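Local atomic coordinates of soluble secreted antigen MPT53 (Mycobacterium tuberculosis, PDB entry 1LU4), a protein that probably acts as a secreted disulfide oxidoreductase of the thioredoxin family, oxidising reduced, unfolded secreted proteins to form their disulfide bonds. Residues W30-P44 with S72-L84. Numbering follows the deposited sequence.
Sequences WFWTPWCPFCNAEAP and SFVSKYNLNFTNL
Trp32 NE1 gives a bent hydrogen bond to Asn83 OD1 (2.9 Å, N-H...O 141°), tilted from both the indole and the amide plane. This joins strands 27-32 and 82-85 of the thioredoxin-fold sheet across strand 57-62, which lies between them. With CG set between the backbone N and the carbonyl carbon (chi1 61°), the Trp32 indole offers its NE1 edge to Asn83 and a face to Phe73. Its six-membered ring lies in an offset stack on Phe73, with centroids 4.4 Å apart and planes at 14°. Tyr77 CD2 sits over the opposite face of Phe73, so the phenyl ring is sandwiched. Trp30 CH2 meets the edge of Phe73 at CE1, and Cys39 O lies at the same ring's edge near CZ. Phe73 CZ also reaches Ala43 CB, so helix 67-77 packs against the first turns of helix 37-52, which carries the CxxC pair Cys36 and Cys39, probably the redox centre. The two cysteines are not disulfide-linked here. Cys36 SG caps the helix by accepting from Cys39 N (3.4 Å), while Cys39 SG accepts from Thr33 N. Further along, Leu79 CD1 touches the Trp30 edge at CZ3 (3.8 Å). Ala43 CB makes a CH-pi contact over the Tyr77 face, 3.7 Å from the ring centroid.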
ATOM      1  N   TRP A  30       0.526  -0.988   1.040  1.00  7.95           N
ATOM      2  CA  TRP A  30       0.125  -2.005   0.095  1.00  7.86           C
ATOM      3  C   TRP A  30       1.052  -1.917  -1.100  1.00  7.71           C
ATOM      4  O   TRP A  30       1.061  -0.924  -1.830  1.00  8.56           O
ATOM      5  CB  TRP A  30      -1.327  -1.805  -0.333  1.00  9.25           C
ATOM      6  CG  TRP A  30      -1.877  -2.844  -1.264  1.00  8.24           C
ATOM      7  CD1 TRP A  30      -1.903  -4.202  -1.091  1.00  9.35           C
ATOM      8  CD2 TRP A  30      -2.554  -2.622  -2.515  1.00  8.52           C
ATOM      9  NE1 TRP A  30      -2.514  -4.835  -2.137  1.00 10.14           N
ATOM     10  CE2 TRP A  30      -2.921  -3.884  -3.018  1.00  9.20           C
ATOM     11  CE3 TRP A  30      -2.864  -1.453  -3.230  1.00  9.41           C
ATOM     12  CZ2 TRP A  30      -3.601  -4.009  -4.238  1.00 10.79           C
ATOM     13  CZ3 TRP A  30      -3.549  -1.590  -4.459  1.00 10.76           C
ATOM     14  CH2 TRP A  30      -3.890  -2.862  -4.915  1.00 11.03           C
ATOM     15  N   PHE A  31       1.852  -2.978  -1.280  1.00  7.42           N
ATOM     16  CA  PHE A  31       2.830  -3.048  -2.392  1.00  8.43           C
ATOM     17  C   PHE A  31       2.199  -3.740  -3.548  1.00  7.52           C
ATOM     18  O   PHE A  31       1.766  -4.913  -3.449  1.00  9.39           O
ATOM     19  CB  PHE A  31       4.067  -3.851  -1.905  1.00  8.64           C
ATOM     20  CG  PHE A  31       4.828  -3.144  -0.807  1.00  8.96           C
ATOM     21  CD1 PHE A  31       4.454  -3.243   0.541  1.00 10.32           C
ATOM     22  CD2 PHE A  31       5.945  -2.354  -1.122  1.00 10.07           C
ATOM     23  CE1 PHE A  31       5.176  -2.587   1.513  1.00 11.52           C
ATOM     24  CE2 PHE A  31       6.651  -1.683  -0.129  1.00 11.00           C
ATOM     25  CZ  PHE A  31       6.271  -1.773   1.204  1.00 11.91           C
ATOM     26  N   TRP A  32       2.111  -3.046  -4.674  1.00  7.95           N
ATOM     27  CA  TRP A  32       1.364  -3.569  -5.850  1.00  7.71           C
ATOM     28  C   TRP A  32       2.110  -3.266  -7.130  1.00  7.17           C
ATOM     29  O   TRP A  32       3.021  -2.438  -7.222  1.00  7.83           O
ATOM     30  CB  TRP A  32       0.002  -2.897  -5.862  1.00  8.15           C
ATOM     31  CG  TRP A  32      -0.138  -1.423  -5.978  1.00  7.51           C
ATOM     32  CD1 TRP A  32      -0.180  -0.545  -4.939  1.00  7.75           C
ATOM     33  CD2 TRP A  32      -0.281  -0.635  -7.170  1.00  8.05           C
ATOM     34  NE1 TRP A  32      -0.338   0.750  -5.374  1.00  7.99           N
ATOM     35  CE2 TRP A  32      -0.414   0.714  -6.748  1.00  7.85           C
ATOM     36  CE3 TRP A  32      -0.320  -0.935  -8.530  1.00  9.38           C
ATOM     37  CZ2 TRP A  32      -0.590   1.773  -7.649  1.00  8.12           C
ATOM     38  CZ3 TRP A  32      -0.491   0.113  -9.419  1.00  9.43           C
ATOM     39  CH2 TRP A  32      -0.608   1.457  -8.987  1.00  9.19           C
ATOM     40  N   THR A  33       1.679  -4.013  -8.188  1.00  7.99           N
ATOM     41  CA  THR A  33       2.050  -3.659  -9.541  1.00  8.39           C
ATOM     42  C   THR A  33       0.787  -3.724 -10.390  1.00  7.99           C
ATOM     43  O   THR A  33      -0.100  -4.519 -10.092  1.00  8.94           O
ATOM     44  CB  THR A  33       3.121  -4.632 -10.118  1.00  9.89           C
ATOM     45  OG1 THR A  33       2.553  -5.968 -10.333  1.00 13.74           O
ATOM     46  CG2 THR A  33       4.372  -4.773  -9.326  1.00 14.18           C
ATOM     47  N   PRO A  34       0.645  -2.889 -11.448  1.00  8.50           N
ATOM     48  CA  PRO A  34      -0.668  -2.775 -12.080  1.00  8.86           C
ATOM     49  C   PRO A  34      -1.059  -3.959 -12.932  1.00  8.84           C
ATOM     50  O   PRO A  34      -2.245  -4.103 -13.277  1.00  9.57           O
ATOM     51  CB  PRO A  34      -0.530  -1.482 -12.903  1.00  9.74           C
ATOM     52  CG  PRO A  34       0.963  -1.319 -13.139  1.00  9.42           C
ATOM     53  CD  PRO A  34       1.569  -1.853 -11.838  1.00  9.70           C
ATOM     54  N   TRP A  35      -0.079  -4.806 -13.299  1.00  9.92           N
ATOM     55  CA  TRP A  35      -0.343  -5.892 -14.208  1.00 10.53           C
ATOM     56  C   TRP A  35      -0.478  -7.196 -13.480  1.00 10.21           C
ATOM     57  O   TRP A  35      -0.726  -8.254 -14.118  1.00 12.59           O
ATOM     58  CB  TRP A  35       0.828  -5.952 -15.208  1.00 11.75           C
ATOM     59  CG  TRP A  35       2.208  -5.689 -14.640  1.00 11.71           C
ATOM     60  CD1 TRP A  35       2.891  -4.496 -14.764  1.00 11.58           C
ATOM     61  CD2 TRP A  35       3.063  -6.543 -13.889  1.00 11.23           C
ATOM     62  NE1 TRP A  35       4.140  -4.584 -14.133  1.00 12.34           N
ATOM     63  CE2 TRP A  35       4.234  -5.854 -13.616  1.00 11.82           C
ATOM     64  CE3 TRP A  35       2.910  -7.887 -13.479  1.00 11.92           C
ATOM     65  CZ2 TRP A  35       5.307  -6.404 -12.895  1.00 12.45           C
ATOM     66  CZ3 TRP A  35       3.953  -8.459 -12.788  1.00 13.74           C
ATOM     67  CH2 TRP A  35       5.127  -7.693 -12.536  1.00 12.46           C
ATOM     68  N   CYS A  36      -0.444  -7.190 -12.152  1.00  9.75           N
ATOM     69  CA  CYS A  36      -0.596  -8.409 -11.388  1.00  9.77           C
ATOM     70  C   CYS A  36      -2.073  -8.761 -11.203  1.00  9.48           C
ATOM     71  O   CYS A  36      -2.846  -7.889 -10.721  1.00  9.89           O
ATOM     72  CB  CYS A  36       0.075  -8.261 -10.014  1.00 10.40           C
ATOM     73  SG  CYS A  36      -0.361  -9.574  -8.857  1.00 10.20           S
ATOM     74  N   PRO A  37      -2.550  -9.956 -11.554  1.00 10.18           N
ATOM     75  CA  PRO A  37      -3.969 -10.241 -11.434  1.00 10.67           C
ATOM     76  C   PRO A  37      -4.410 -10.273  -9.971  1.00  9.99           C
ATOM     77  O   PRO A  37      -5.596 -10.020  -9.700  1.00 10.64           O
ATOM     78  CB  PRO A  37      -4.126 -11.588 -12.120  1.00 11.93           C
ATOM     79  CG  PRO A  37      -2.787 -12.249 -11.929  1.00 13.41           C
ATOM     80  CD  PRO A  37      -1.791 -11.104 -12.061  1.00 11.02           C
ATOM     81  N   PHE A  38      -3.534 -10.619  -9.057  1.00  9.72           N
ATOM     82  CA  PHE A  38      -3.891 -10.646  -7.644  1.00  9.77           C
ATOM     83  C   PHE A  38      -4.064  -9.221  -7.155  1.00  9.26           C
ATOM     84  O   PHE A  38      -5.014  -8.926  -6.428  1.00 10.11           O
ATOM     85  CB  PHE A  38      -2.853 -11.412  -6.834  1.00 11.05           C
ATOM     86  CG  PHE A  38      -2.704 -12.846  -7.292  1.00 11.46           C
ATOM     87  CD1 PHE A  38      -3.547 -13.818  -6.797  1.00 12.95           C
ATOM     88  CD2 PHE A  38      -1.695 -13.199  -8.236  1.00 12.36           C
ATOM     89  CE1 PHE A  38      -3.413 -15.157  -7.200  1.00 15.67           C
ATOM     90  CE2 PHE A  38      -1.585 -14.518  -8.636  1.00 15.22           C
ATOM     91  CZ  PHE A  38      -2.453 -15.478  -8.135  1.00 15.11           C
ATOM     92  N   CYS A  39      -3.185  -8.301  -7.567  1.00  9.15           N
ATOM     93  CA  CYS A  39      -3.328  -6.912  -7.217  1.00  9.18           C
ATOM     94  C   CYS A  39      -4.625  -6.348  -7.797  1.00  8.06           C
ATOM     95  O   CYS A  39      -5.332  -5.584  -7.123  1.00  8.66           O
ATOM     96  CB  CYS A  39      -2.137  -6.101  -7.701  1.00  8.88           C
ATOM     97  SG  CYS A  39      -0.571  -6.474  -6.866  1.00  9.68           S
ATOM     98  N   ASN A  40      -4.924  -6.721  -9.014  1.00  8.75           N
ATOM     99  CA  ASN A  40      -6.149  -6.261  -9.645  1.00  8.74           C
ATOM    100  C   ASN A  40      -7.360  -6.786  -8.890  1.00  8.44           C
ATOM    101  O   ASN A  40      -8.344  -6.058  -8.720  1.00  9.92           O
ATOM    102  CB  ASN A  40      -6.249  -6.739 -11.106  1.00  9.52           C
ATOM    103  CG  ASN A  40      -5.444  -5.830 -12.011  1.00  9.75           C
ATOM    104  OD1 ASN A  40      -4.178  -5.974 -12.148  1.00 12.37           O
ATOM    105  ND2 ASN A  40      -6.127  -4.926 -12.634  1.00  8.86           N
ATOM    106  N   ALA A  41      -7.338  -8.045  -8.405  1.00  9.74           N
ATOM    107  CA  ALA A  41      -8.444  -8.608  -7.621  1.00 10.25           C
ATOM    108  C   ALA A  41      -8.586  -7.908  -6.302  1.00  9.92           C
ATOM    109  O   ALA A  41      -9.710  -7.717  -5.821  1.00 13.26           O
ATOM    110  CB  ALA A  41      -8.235 -10.090  -7.450  1.00 11.61           C
ATOM    111  N   GLU A  42      -7.523  -7.540  -5.652  1.00  9.51           N
ATOM    112  CA  GLU A  42      -7.565  -6.850  -4.363  1.00  9.79           C
ATOM    113  C   GLU A  42      -7.921  -5.388  -4.458  1.00  8.96           C
ATOM    114  O   GLU A  42      -8.484  -4.846  -3.480  1.00 10.23           O
ATOM    115  CB  GLU A  42      -6.189  -6.929  -3.686  1.00 10.17           C
ATOM    116  CG  GLU A  42      -5.872  -8.341  -3.198  1.00 10.65           C
ATOM    117  CD  GLU A  42      -4.550  -8.438  -2.500  1.00 10.42           C
ATOM    118  OE1 GLU A  42      -3.769  -7.485  -2.502  1.00 13.54           O
ATOM    119  OE2 GLU A  42      -4.315  -9.550  -1.917  1.00 12.57           O
ATOM    120  N   ALA A  43      -7.655  -4.713  -5.561  1.00  8.55           N
ATOM    121  CA  ALA A  43      -7.780  -3.271  -5.647  1.00  8.60           C
ATOM    122  C   ALA A  43      -9.189  -2.778  -5.275  1.00  8.75           C
ATOM    123  O   ALA A  43      -9.262  -1.777  -4.534  1.00  9.11           O
ATOM    124  CB  ALA A  43      -7.412  -2.762  -7.015  1.00  8.97           C
ATOM    125  N   PRO A  44     -10.293  -3.380  -5.710  1.00  9.14           N
ATOM    126  CA  PRO A  44     -11.609  -2.868  -5.272  1.00  9.96           C
ATOM    127  C   PRO A  44     -11.787  -2.908  -3.758  1.00  9.58           C
ATOM    128  O   PRO A  44     -12.410  -2.050  -3.155  1.00 10.16           O
ATOM    129  CB  PRO A  44     -12.600  -3.811  -5.970  1.00 11.26           C
ATOM    130  CG  PRO A  44     -11.858  -4.367  -7.165  1.00 12.55           C
ATOM    131  CD  PRO A  44     -10.420  -4.471  -6.695  1.00 10.00           C
ATOM    132  N   SER A  72      -3.350   4.469 -14.481  1.00  8.73           N
ATOM    133  CA  SER A  72      -4.581   3.836 -14.974  1.00  9.43           C
ATOM    134  C   SER A  72      -5.171   2.911 -13.957  1.00  8.77           C
ATOM    135  O   SER A  72      -6.406   2.788 -13.880  1.00  9.38           O
ATOM    136  CB  SER A  72      -4.231   3.054 -16.248  1.00 11.36           C
ATOM    137  OG  SER A  72      -3.988   3.933 -17.307  1.00 14.46           O
ATOM    138  N   PHE A  73      -4.316   2.168 -13.230  1.00  8.44           N
ATOM    139  CA  PHE A  73      -4.795   1.230 -12.224  1.00  8.13           C
ATOM    140  C   PHE A  73      -5.490   1.951 -11.058  1.00  7.64           C
ATOM    141  O   PHE A  73      -6.584   1.591 -10.661  1.00  8.77           O
ATOM    142  CB  PHE A  73      -3.579   0.441 -11.779  1.00  8.54           C
ATOM    143  CG  PHE A  73      -3.789  -0.603 -10.736  1.00  8.30           C
ATOM    144  CD1 PHE A  73      -3.761  -0.299  -9.372  1.00  9.50           C
ATOM    145  CD2 PHE A  73      -3.989  -1.956 -11.077  1.00  8.90           C
ATOM    146  CE1 PHE A  73      -3.867  -1.318  -8.429  1.00  9.82           C
ATOM    147  CE2 PHE A  73      -4.117  -2.947 -10.113  1.00  9.34           C
ATOM    148  CZ  PHE A  73      -4.046  -2.634  -8.758  1.00  9.79           C
ATOM    149  N   VAL A  74      -4.852   3.030 -10.564  1.00  8.27           N
ATOM    150  CA  VAL A  74      -5.457   3.811  -9.507  1.00  8.60           C
ATOM    151  C   VAL A  74      -6.794   4.367  -9.955  1.00  8.96           C
ATOM    152  O   VAL A  74      -7.767   4.373  -9.159  1.00  9.36           O
ATOM    153  CB  VAL A  74      -4.473   4.926  -9.064  1.00  8.77           C
ATOM    154  CG1 VAL A  74      -5.171   6.006  -8.256  1.00 10.10           C
ATOM    155  CG2 VAL A  74      -3.296   4.355  -8.274  1.00 10.94           C
ATOM    156  N   SER A  75      -6.857   4.843 -11.197  1.00  8.56           N
ATOM    157  CA  SER A  75      -8.118   5.431 -11.707  1.00  9.25           C
ATOM    158  C   SER A  75      -9.190   4.375 -11.849  1.00  9.36           C
ATOM    159  O   SER A  75     -10.332   4.585 -11.469  1.00 10.99           O
ATOM    160  CB  SER A  75      -7.883   6.113 -13.040  1.00 11.19           C
ATOM    161  OG  SER A  75      -7.067   7.257 -12.862  1.00 11.99           O
ATOM    162  N   LYS A  76      -8.872   3.230 -12.464  1.00  9.58           N
ATOM    163  CA  LYS A  76      -9.827   2.164 -12.703  1.00 10.42           C
ATOM    164  C   LYS A  76     -10.477   1.659 -11.426  1.00  8.90           C
ATOM    165  O   LYS A  76     -11.660   1.378 -11.434  1.00 10.06           O
ATOM    166  CB  LYS A  76      -9.103   1.011 -13.419  1.00 12.95           C
ATOM    167  CG  LYS A  76      -9.943  -0.248 -13.656  1.00 14.38           C
ATOM    168  CD  LYS A  76      -9.101  -1.245 -14.453  1.00 18.39           C
ATOM    169  CE  LYS A  76      -9.976  -2.503 -14.658  1.00 30.01           C
ATOM    170  NZ  LYS A  76      -9.166  -3.483 -15.401  1.00 48.54           N
ATOM    171  N   TYR A  77      -9.668   1.556 -10.351  1.00  8.59           N
ATOM    172  CA  TYR A  77     -10.148   0.993  -9.122  1.00  8.54           C
ATOM    173  C   TYR A  77     -10.451   2.035  -8.069  1.00  8.49           C
ATOM    174  O   TYR A  77     -10.831   1.674  -6.943  1.00  9.68           O
ATOM    175  CB  TYR A  77      -9.160  -0.061  -8.574  1.00  9.38           C
ATOM    176  CG  TYR A  77      -9.002  -1.214  -9.534  1.00  8.74           C
ATOM    177  CD1 TYR A  77     -10.069  -2.067  -9.774  1.00  9.59           C
ATOM    178  CD2 TYR A  77      -7.800  -1.484 -10.182  1.00  9.45           C
ATOM    179  CE1 TYR A  77      -9.979  -3.162 -10.634  1.00 11.47           C
ATOM    180  CE2 TYR A  77      -7.687  -2.569 -11.058  1.00 10.01           C
ATOM    181  CZ  TYR A  77      -8.759  -3.393 -11.262  1.00 10.14           C
ATOM    182  OH  TYR A  77      -8.694  -4.458 -12.137  1.00 11.60           O
ATOM    183  N   ASN A  78     -10.358   3.303  -8.424  1.00  8.56           N
ATOM    184  CA  ASN A  78     -10.740   4.378  -7.479  1.00  8.91           C
ATOM    185  C   ASN A  78      -9.981   4.254  -6.174  1.00  8.28           C
ATOM    186  O   ASN A  78     -10.530   4.258  -5.071  1.00  9.29           O
ATOM    187  CB  ASN A  78     -12.255   4.318  -7.230  1.00 11.80           C
ATOM    188  CG  ASN A  78     -12.754   5.614  -6.687  1.00 15.34           C
ATOM    189  OD1 ASN A  78     -11.991   6.573  -6.496  1.00 22.61           O
ATOM    190  ND2 ASN A  78     -14.046   5.680  -6.410  1.00 19.52           N
ATOM    191  N   LEU A  79      -8.646   4.174  -6.270  1.00  8.98           N
ATOM    192  CA  LEU A  79      -7.794   4.078  -5.061  1.00  9.16           C
ATOM    193  C   LEU A  79      -7.527   5.468  -4.538  1.00  9.87           C
ATOM    194  O   LEU A  79      -6.564   6.127  -4.901  1.00 10.66           O
ATOM    195  CB  LEU A  79      -6.488   3.334  -5.369  1.00  9.54           C
ATOM    196  CG  LEU A  79      -6.683   1.941  -5.953  1.00 10.15           C
ATOM    197  CD1 LEU A  79      -5.330   1.263  -6.217  1.00 12.33           C
ATOM    198  CD2 LEU A  79      -7.446   1.054  -5.006  1.00 14.31           C
ATOM    199  N   ASN A  80      -8.462   5.942  -3.685  1.00 10.01           N
ATOM    200  CA  ASN A  80      -8.391   7.319  -3.219  1.00  9.09           C
ATOM    201  C   ASN A  80      -7.537   7.456  -1.973  1.00  9.70           C
ATOM    202  O   ASN A  80      -8.016   7.766  -0.847  1.00 11.40           O
ATOM    203  CB  ASN A  80      -9.819   7.825  -2.935  1.00 10.69           C
ATOM    204  CG  ASN A  80      -9.840   9.287  -2.546  1.00 11.90           C
ATOM    205  OD1 ASN A  80      -8.984  10.057  -2.971  1.00 15.71           O
ATOM    206  ND2 ASN A  80     -10.810   9.678  -1.777  1.00 13.98           N
ATOM    207  N   PHE A  81      -6.257   7.248  -2.151  1.00  9.04           N
ATOM    208  CA  PHE A  81      -5.264   7.367  -1.119  1.00  9.46           C
ATOM    209  C   PHE A  81      -3.918   7.556  -1.807  1.00  9.05           C
ATOM    210  O   PHE A  81      -3.804   7.368  -3.025  1.00  9.57           O
ATOM    211  CB  PHE A  81      -5.256   6.177  -0.143  1.00  9.46           C
ATOM    212  CG  PHE A  81      -5.242   4.817  -0.794  1.00  9.49           C
ATOM    213  CD1 PHE A  81      -4.019   4.249  -1.221  1.00  9.59           C
ATOM    214  CD2 PHE A  81      -6.390   4.069  -0.959  1.00  9.72           C
ATOM    215  CE1 PHE A  81      -4.009   2.966  -1.757  1.00 10.12           C
ATOM    216  CE2 PHE A  81      -6.382   2.784  -1.474  1.00 10.75           C
ATOM    217  CZ  PHE A  81      -5.159   2.251  -1.872  1.00 10.11           C
ATOM    218  N   THR A  82      -2.890   7.908  -1.034  1.00  9.07           N
ATOM    219  CA  THR A  82      -1.573   8.150  -1.631  1.00  9.52           C
ATOM    220  C   THR A  82      -1.054   6.867  -2.281  1.00  7.62           C
ATOM    221  O   THR A  82      -1.081   5.808  -1.675  1.00  8.62           O
ATOM    222  CB  THR A  82      -0.585   8.550  -0.512  1.00 10.27           C
ATOM    223  OG1 THR A  82      -1.051   9.766   0.081  1.00 14.41           O
ATOM    224  CG2 THR A  82       0.806   8.773  -1.091  1.00 12.65           C
ATOM    225  N   ASN A  83      -0.540   6.999  -3.495  1.00  8.45           N
ATOM    226  CA  ASN A  83       0.202   5.907  -4.154  1.00  8.36           C
ATOM    227  C   ASN A  83       1.523   6.442  -4.616  1.00  8.26           C
ATOM    228  O   ASN A  83       1.640   7.510  -5.215  1.00  9.53           O
ATOM    229  CB  ASN A  83      -0.609   5.329  -5.341  1.00  9.69           C
ATOM    230  CG  ASN A  83      -1.723   4.459  -4.825  1.00  8.50           C
ATOM    231  OD1 ASN A  83      -1.534   3.286  -4.512  1.00  8.71           O
ATOM    232  ND2 ASN A  83      -2.873   5.086  -4.686  1.00  9.93           N
ATOM    233  N   LEU A  84       2.575   5.681  -4.315  1.00  8.81           N
ATOM    234  CA  LEU A  84       3.952   6.086  -4.534  1.00  8.33           C
ATOM    235  C   LEU A  84       4.513   5.399  -5.780  1.00  8.09           C
ATOM    236  O   LEU A  84       4.302   4.209  -5.984  1.00  8.58           O
ATOM    237  CB  LEU A  84       4.846   5.703  -3.332  1.00  9.53           C
ATOM    238  CG  LEU A  84       4.322   6.350  -2.006  1.00  9.59           C
ATOM    239  CD1 LEU A  84       5.241   5.975  -0.858  1.00 10.96           C
ATOM    240  CD2 LEU A  84       4.201   7.862  -2.097  1.00 10.99           C
TER